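Local coordinates for Mgp-operon protein 3 (Mycoplasma pneumoniae, PDB 6RJ1), which probably helps the bacterium attach to host cells, as a membrane-bound surface adhesin with an extracellular N-terminal domain, at residues A[469-474]-A[778-783]; A[592-597]-A[684-689]. All coordinates share one frame; numbering follows the deposited sequence.

Contact 1: residues A[469-474]-A[778-783]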
loop_
_atom_site.group_PDB
_atom_site.type_symbol
_atom_site.label_atom_id
_atom_site.label_comp_id
_atom_site.label_asym_id
_atom_site.label_seq_id
_atom_site.Cartn_x
_atom_site.Cartn_y
_atom_site.Cartn_z
ATOM N N GLY A 469 3.584 6.238 5.602
ATOM C CA GLY A 469 3.246 6.715 4.266
ATOM C C GLY A 469 1.789 6.603 3.906
ATOM O O GLY A 469 0.977 6.157 4.722
ATOM N N SER A 470 1.451 7.006 2.665
ATOM C CA SER A 470 0.079 6.976 2.156
ATOM C C SER A 470 -0.332 5.605 1.630
ATOM O O SER A 470 0.506 4.711 1.494
ATOM C CB SER A 470 -0.139 8.067 1.104
ATOM O OG SER A 470 0.507 7.801 -0.130
ATOM N N ASP A 471 -1.631 5.440 1.373
ATOM C CA ASP A 471 -2.213 4.214 0.829
ATOM C C ASP A 471 -2.196 4.176 -0.699
ATOM O O ASP A 471 -2.533 3.140 -1.282
ATOM C CB ASP A 471 -3.660 3.986 1.350
ATOM C CG ASP A 471 -4.567 5.206 1.461
ATOM O OD1 ASP A 471 -4.601 6.018 0.502
ATOM O OD2 ASP A 471 -5.265 5.334 2.497
ATOM N N ARG A 472 -1.787 5.275 -1.353
ATOM C CA ARG A 472 -1.820 5.297 -2.800
ATOM C C ARG A 472 -0.449 5.285 -3.463
ATOM O O ARG A 472 -0.380 4.992 -4.656
ATOM C CB ARG A 472 -2.686 6.448 -3.317
ATOM C CG ARG A 472 -3.693 5.941 -4.346
ATOM C CD ARG A 472 -5.099 6.346 -4.007
ATOM N NE ARG A 472 -5.465 7.598 -4.660
ATOM C CZ ARG A 472 -5.590 8.754 -4.022
ATOM N NH1 ARG A 472 -5.934 9.850 -4.687
ATOM N NH2 ARG A 472 -5.386 8.824 -2.712
ATOM N N VAL A 473 0.641 5.571 -2.712
ATOM C CA VAL A 473 2.027 5.527 -3.217
ATOM C C VAL A 473 2.842 4.648 -2.246
ATOM O O VAL A 473 2.699 4.832 -1.034
ATOM C CB VAL A 473 2.653 6.941 -3.397
ATOM C CG1 VAL A 473 4.117 6.870 -3.803
ATOM C CG2 VAL A 473 1.878 7.774 -4.401
ATOM N N PRO A 474 3.687 3.692 -2.738
ATOM C CA PRO A 474 4.480 2.866 -1.805
ATOM C C PRO A 474 5.503 3.688 -1.023
ATOM O O PRO A 474 6.035 4.675 -1.536
ATOM C CB PRO A 474 5.149 1.839 -2.724
ATOM C CG PRO A 474 5.214 2.500 -4.047
ATOM C CD PRO A 474 3.969 3.317 -4.143
ATOM N N PHE A 778 -6.751 -2.097 -3.058
ATOM C CA PHE A 778 -6.424 -0.881 -2.327
ATOM C C PHE A 778 -7.056 -0.965 -0.943
ATOM O O PHE A 778 -8.157 -1.475 -0.805
ATOM C CB PHE A 778 -6.933 0.327 -3.138
ATOM C CG PHE A 778 -7.083 1.640 -2.414
ATOM C CD1 PHE A 778 -6.004 2.500 -2.273
ATOM C CD2 PHE A 778 -8.318 2.050 -1.940
ATOM C CE1 PHE A 778 -6.151 3.731 -1.637
ATOM C CE2 PHE A 778 -8.460 3.282 -1.302
ATOM C CZ PHE A 778 -7.374 4.114 -1.156
ATOM N N GLY A 779 -6.342 -0.484 0.060
ATOM C CA GLY A 779 -6.794 -0.493 1.444
ATOM C C GLY A 779 -6.664 0.869 2.078
ATOM O O GLY A 779 -5.639 1.527 1.917
ATOM N N THR A 780 -7.703 1.299 2.801
ATOM C CA THR A 780 -7.761 2.618 3.427
ATOM C C THR A 780 -8.567 2.617 4.732
ATOM O O THR A 780 -9.421 1.753 4.942
ATOM C CB THR A 780 -8.325 3.651 2.397
ATOM O OG1 THR A 780 -8.169 4.983 2.886
ATOM C CG2 THR A 780 -9.793 3.404 2.042
ATOM N N GLY A 781 -8.304 3.623 5.554
ATOM C CA GLY A 781 -9.026 3.906 6.784
ATOM C C GLY A 781 -8.903 2.914 7.908
ATOM O O GLY A 781 -9.926 2.504 8.457
ATOM N N LEU A 782 -7.671 2.563 8.312
ATOM C CA LEU A 782 -7.529 1.668 9.456
ATOM C C LEU A 782 -7.910 2.415 10.742
ATOM O O LEU A 782 -7.389 3.505 11.002
ATOM C CB LEU A 782 -6.135 1.039 9.584
ATOM C CG LEU A 782 -6.022 0.072 10.759
ATOM C CD1 LEU A 782 -6.221 -1.353 10.335
ATOM C CD2 LEU A 782 -4.763 0.262 11.507
ATOM N N LYS A 783 -8.864 1.850 11.504
ATOM C CA LYS A 783 -9.311 2.410 12.770
ATOM C C LYS A 783 -9.557 1.299 13.760
ATOM O O LYS A 783 -10.293 0.351 13.473
ATOM C CB LYS A 783 -10.591 3.235 12.596
ATOM C CG LYS A 783 -10.472 4.673 13.062
ATOM C CD LYS A 783 -10.537 4.857 14.564
ATOM C CE LYS A 783 -10.673 6.320 14.921
ATOM N NZ LYS A 783 -9.518 7.151 14.443
HETATM O O HOH W 1 -3.580 0.664 -1.052
#
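The hydroxyl of T780 donates a hydrogen bond to the carboxylate of D471, with OG1 and OD2 3.0 Å apart. This bond ties a connection in one sheet to a strand of another. Residues 469-474 link strands 464-468 and 477-482, antiparallel neighbours in a mixed eight-stranded sheet, and 778-783 run into strand 779-786 of a separate antiparallel sheet. The loop falls within the region of sequence assigned to the MgpC adhesin family, whose clan is that of the beta-propellers, and the meeting point lies close to the centre of the chain. T780 is itself bound through its backbone to L804 of the adjacent strand, while its side chain touches L851.

The hydroxyl does not meet the carboxylate in its plane; it comes from above, 47° out of it. The first torsion of D471 (chi1 40°) sets CG between the backbone N and the carbonyl carbon. The two oxygens serve different neighbours: OD2 takes the hydroxyl, and OD1 lies at the edge of the F778 ring, near the ring plane and 3.5 Å from CE1, where it probably meets the weakly positive ring hydrogens. The planes of carboxylate and ring are 72° apart. R472 adds its aliphatic part, with CD 3.7 Å from CE1 of F778, and its side chain also rests on M366. F778 is held further by F771, whose ring packs edge-to-face with it, and by L848.

A second polar link runs between backbones through one water. This molecule donates to D471 O at 2.7 Å and accepts from G779 N at 3.2 Å, giving two polar groups of this buried contact a common partner. Beside this bridge, the same D471 O lies 3.7 Å from CD1 of F778.

Contact 2: residues A[592-597]-A[684-689]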
loop_
_atom_site.group_PDB
_atom_site.type_symbol
_atom_site.label_atom_id
_atom_site.label_comp_id
_atom_site.label_asym_id
_atom_site.label_seq_id
_atom_site.Cartn_x
_atom_site.Cartn_y
_atom_site.Cartn_z
ATOM N N LYS A 592 -3.270 -23.616 6.725
ATOM C CA LYS A 592 -1.818 -23.776 6.858
ATOM C C LYS A 592 -1.181 -24.582 5.742
ATOM O O LYS A 592 -0.121 -24.191 5.260
ATOM C CB LYS A 592 -1.405 -24.331 8.226
ATOM C CG LYS A 592 0.010 -23.886 8.623
ATOM C CD LYS A 592 0.375 -24.240 10.064
ATOM C CE LYS A 592 1.265 -23.199 10.708
ATOM N NZ LYS A 592 0.527 -21.939 11.023
ATOM N N ALA A 593 -1.818 -25.680 5.312
ATOM C CA ALA A 593 -1.268 -26.500 4.234
ATOM C C ALA A 593 -1.226 -25.736 2.919
ATOM O O ALA A 593 -0.245 -25.864 2.180
ATOM C CB ALA A 593 -2.070 -27.779 4.076
ATOM N N LEU A 594 -2.262 -24.915 2.650
ATOM C CA LEU A 594 -2.369 -24.105 1.435
ATOM C C LEU A 594 -1.309 -23.019 1.374
ATOM O O LEU A 594 -0.677 -22.854 0.333
ATOM C CB LEU A 594 -3.765 -23.477 1.296
ATOM C CG LEU A 594 -4.922 -24.396 0.914
ATOM C CD1 LEU A 594 -6.240 -23.700 1.124
ATOM C CD2 LEU A 594 -4.825 -24.856 -0.520
ATOM N N VAL A 595 -1.106 -22.289 2.482
ATOM C CA VAL A 595 -0.138 -21.190 2.537
ATOM C C VAL A 595 1.309 -21.705 2.584
ATOM O O VAL A 595 2.218 -21.004 2.132
ATOM C CB VAL A 595 -0.437 -20.140 3.642
ATOM C CG1 VAL A 595 -1.784 -19.469 3.395
ATOM C CG2 VAL A 595 -0.372 -20.744 5.046
ATOM N N GLU A 596 1.521 -22.930 3.098
ATOM C CA GLU A 596 2.853 -23.527 3.156
ATOM C C GLU A 596 3.164 -24.367 1.907
ATOM O O GLU A 596 4.259 -24.921 1.820
ATOM C CB GLU A 596 3.070 -24.324 4.457
ATOM C CG GLU A 596 3.120 -23.460 5.710
ATOM C CD GLU A 596 3.463 -24.168 7.010
ATOM O OE1 GLU A 596 4.320 -23.643 7.757
ATOM O OE2 GLU A 596 2.872 -25.237 7.290
ATOM N N ASN A 597 2.222 -24.446 0.930
ATOM C CA ASN A 597 2.424 -25.182 -0.327
ATOM C C ASN A 597 3.630 -24.637 -1.074
ATOM O O ASN A 597 3.820 -23.433 -1.171
ATOM C CB ASN A 597 1.179 -25.179 -1.201
ATOM C CG ASN A 597 1.312 -26.043 -2.427
ATOM O OD1 ASN A 597 1.597 -25.559 -3.514
ATOM N ND2 ASN A 597 1.099 -27.343 -2.288
ATOM N N GLU A 684 -11.894 -25.004 -2.457
ATOM C CA GLU A 684 -11.065 -24.061 -1.718
ATOM C C GLU A 684 -10.298 -23.180 -2.671
ATOM O O GLU A 684 -9.777 -23.669 -3.675
ATOM C CB GLU A 684 -10.099 -24.789 -0.767
ATOM C CG GLU A 684 -10.647 -24.927 0.646
ATOM C CD GLU A 684 -9.648 -25.393 1.689
ATOM O OE1 GLU A 684 -9.256 -24.569 2.549
ATOM O OE2 GLU A 684 -9.258 -26.583 1.645
ATOM N N ARG A 685 -10.239 -21.872 -2.364
ATOM C CA ARG A 685 -9.503 -20.899 -3.157
ATOM C C ARG A 685 -8.035 -21.061 -2.856
ATOM O O ARG A 685 -7.640 -21.079 -1.691
ATOM C CB ARG A 685 -9.957 -19.464 -2.864
ATOM C CG ARG A 685 -9.426 -18.458 -3.873
ATOM C CD ARG A 685 -9.898 -17.054 -3.592
ATOM N NE ARG A 685 -9.337 -16.521 -2.350
ATOM C CZ ARG A 685 -9.735 -15.384 -1.785
ATOM N NH1 ARG A 685 -9.173 -14.963 -0.657
ATOM N NH2 ARG A 685 -10.689 -14.654 -2.348
ATOM N N LEU A 686 -7.233 -21.221 -3.916
ATOM C CA LEU A 686 -5.787 -21.390 -3.822
ATOM C C LEU A 686 -5.133 -20.024 -3.634
ATOM O O LEU A 686 -5.342 -19.117 -4.447
ATOM C CB LEU A 686 -5.236 -22.134 -5.041
ATOM C CG LEU A 686 -5.797 -23.534 -5.283
ATOM C CD1 LEU A 686 -5.435 -24.024 -6.662
ATOM C CD2 LEU A 686 -5.345 -24.513 -4.220
ATOM N N PRO A 687 -4.398 -19.820 -2.524
ATOM C CA PRO A 687 -3.832 -18.491 -2.284
ATOM C C PRO A 687 -2.498 -18.218 -2.957
ATOM O O PRO A 687 -1.682 -19.126 -3.148
ATOM C CB PRO A 687 -3.703 -18.445 -0.762
ATOM C CG PRO A 687 -3.461 -19.883 -0.364
ATOM C CD PRO A 687 -4.077 -20.759 -1.424
ATOM N N SER A 688 -2.277 -16.944 -3.291
ATOM C CA SER A 688 -1.020 -16.443 -3.806
ATOM C C SER A 688 -0.219 -16.079 -2.547
ATOM O O SER A 688 -0.804 -15.742 -1.507
ATOM C CB SER A 688 -1.238 -15.205 -4.673
ATOM O OG SER A 688 -0.044 -14.461 -4.859
ATOM N N ARG A 689 1.101 -16.183 -2.623
ATOM C CA ARG A 689 1.928 -15.858 -1.481
ATOM C C ARG A 689 2.782 -14.611 -1.759
ATOM O O ARG A 689 3.645 -14.273 -0.951
ATOM C CB ARG A 689 2.779 -17.077 -1.094
ATOM C CG ARG A 689 2.129 -18.054 -0.107
ATOM C CD ARG A 689 0.989 -18.891 -0.678
ATOM N NE ARG A 689 1.394 -19.667 -1.851
ATOM C CZ ARG A 689 1.868 -20.908 -1.805
ATOM N NH1 ARG A 689 2.218 -21.532 -2.922
ATOM N NH2 ARG A 689 1.997 -21.534 -0.643
#
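R689 brings the terminal nitrogen NH2 of its guanidinium between two backbone carbonyls, V595 O of helix 591-595 and N597 O of the loop that follows. The firmer bond goes to N597 O, 2.7 Å from NH2, which is approached in the carbonyl plane on a lone pair, although the oxygen is tilted from the guanidinium plane. NH1 adds a weak bond to this N597 O at 3.0 Å, so two nitrogens share one acceptor. A weak bond also joins NH2 to V595 O, at 2.8 Å. The arginine chain is kinked at chi2 (72°) and again at chi3 (57°), which brings CD alongside V595 O.

The arrangement is a worked case of a cationic side chain meeting carbonyls where a helix gives way to loop; its charge probably suits the negative end of the helix dipole. Both segments belong to the MgpC adhesin family region, of the beta-propeller clan. NE bonds T581 O and the guanidinium makes a cation-pi contact with F508, which together fix its rotation.

Beside this polar end the helix packs on the extended chain through L594 and V595. L594, with CG anti to its carbonyl carbon (chi1 -73°), divides its branches: CD2 meets CD2 of L686 at 3.8 Å, the two side chains crossing at about a right angle, while CD1 lies 3.4 Å from OE1 of E684, whose chain is extended beyond CG. CB of L594 touches CD of P687 at 3.9 Å, and the neighbouring CG of that ring touches CG1 of V595 at 4.1 Å.

Contacts 1 and 2 stand about 25 Å apart between centres and about 13 Å between nearest atoms, so neither touches the other. Both segments of contact 2 fall in the 303 residues that separate 469-474 from 778-783, and contact 2 lies farther out, 22 Å from the centre of the chain against 5 Å for contact 1. A structural route still connects them: strand 549-563 carries residues touched by P474 and L782, and it pairs with strand 693-699, which follows 684-689. The pair illustrates two ways of joining distant sequence, one by a carboxylate and a water, the other by a guanidinium and aliphatic packing.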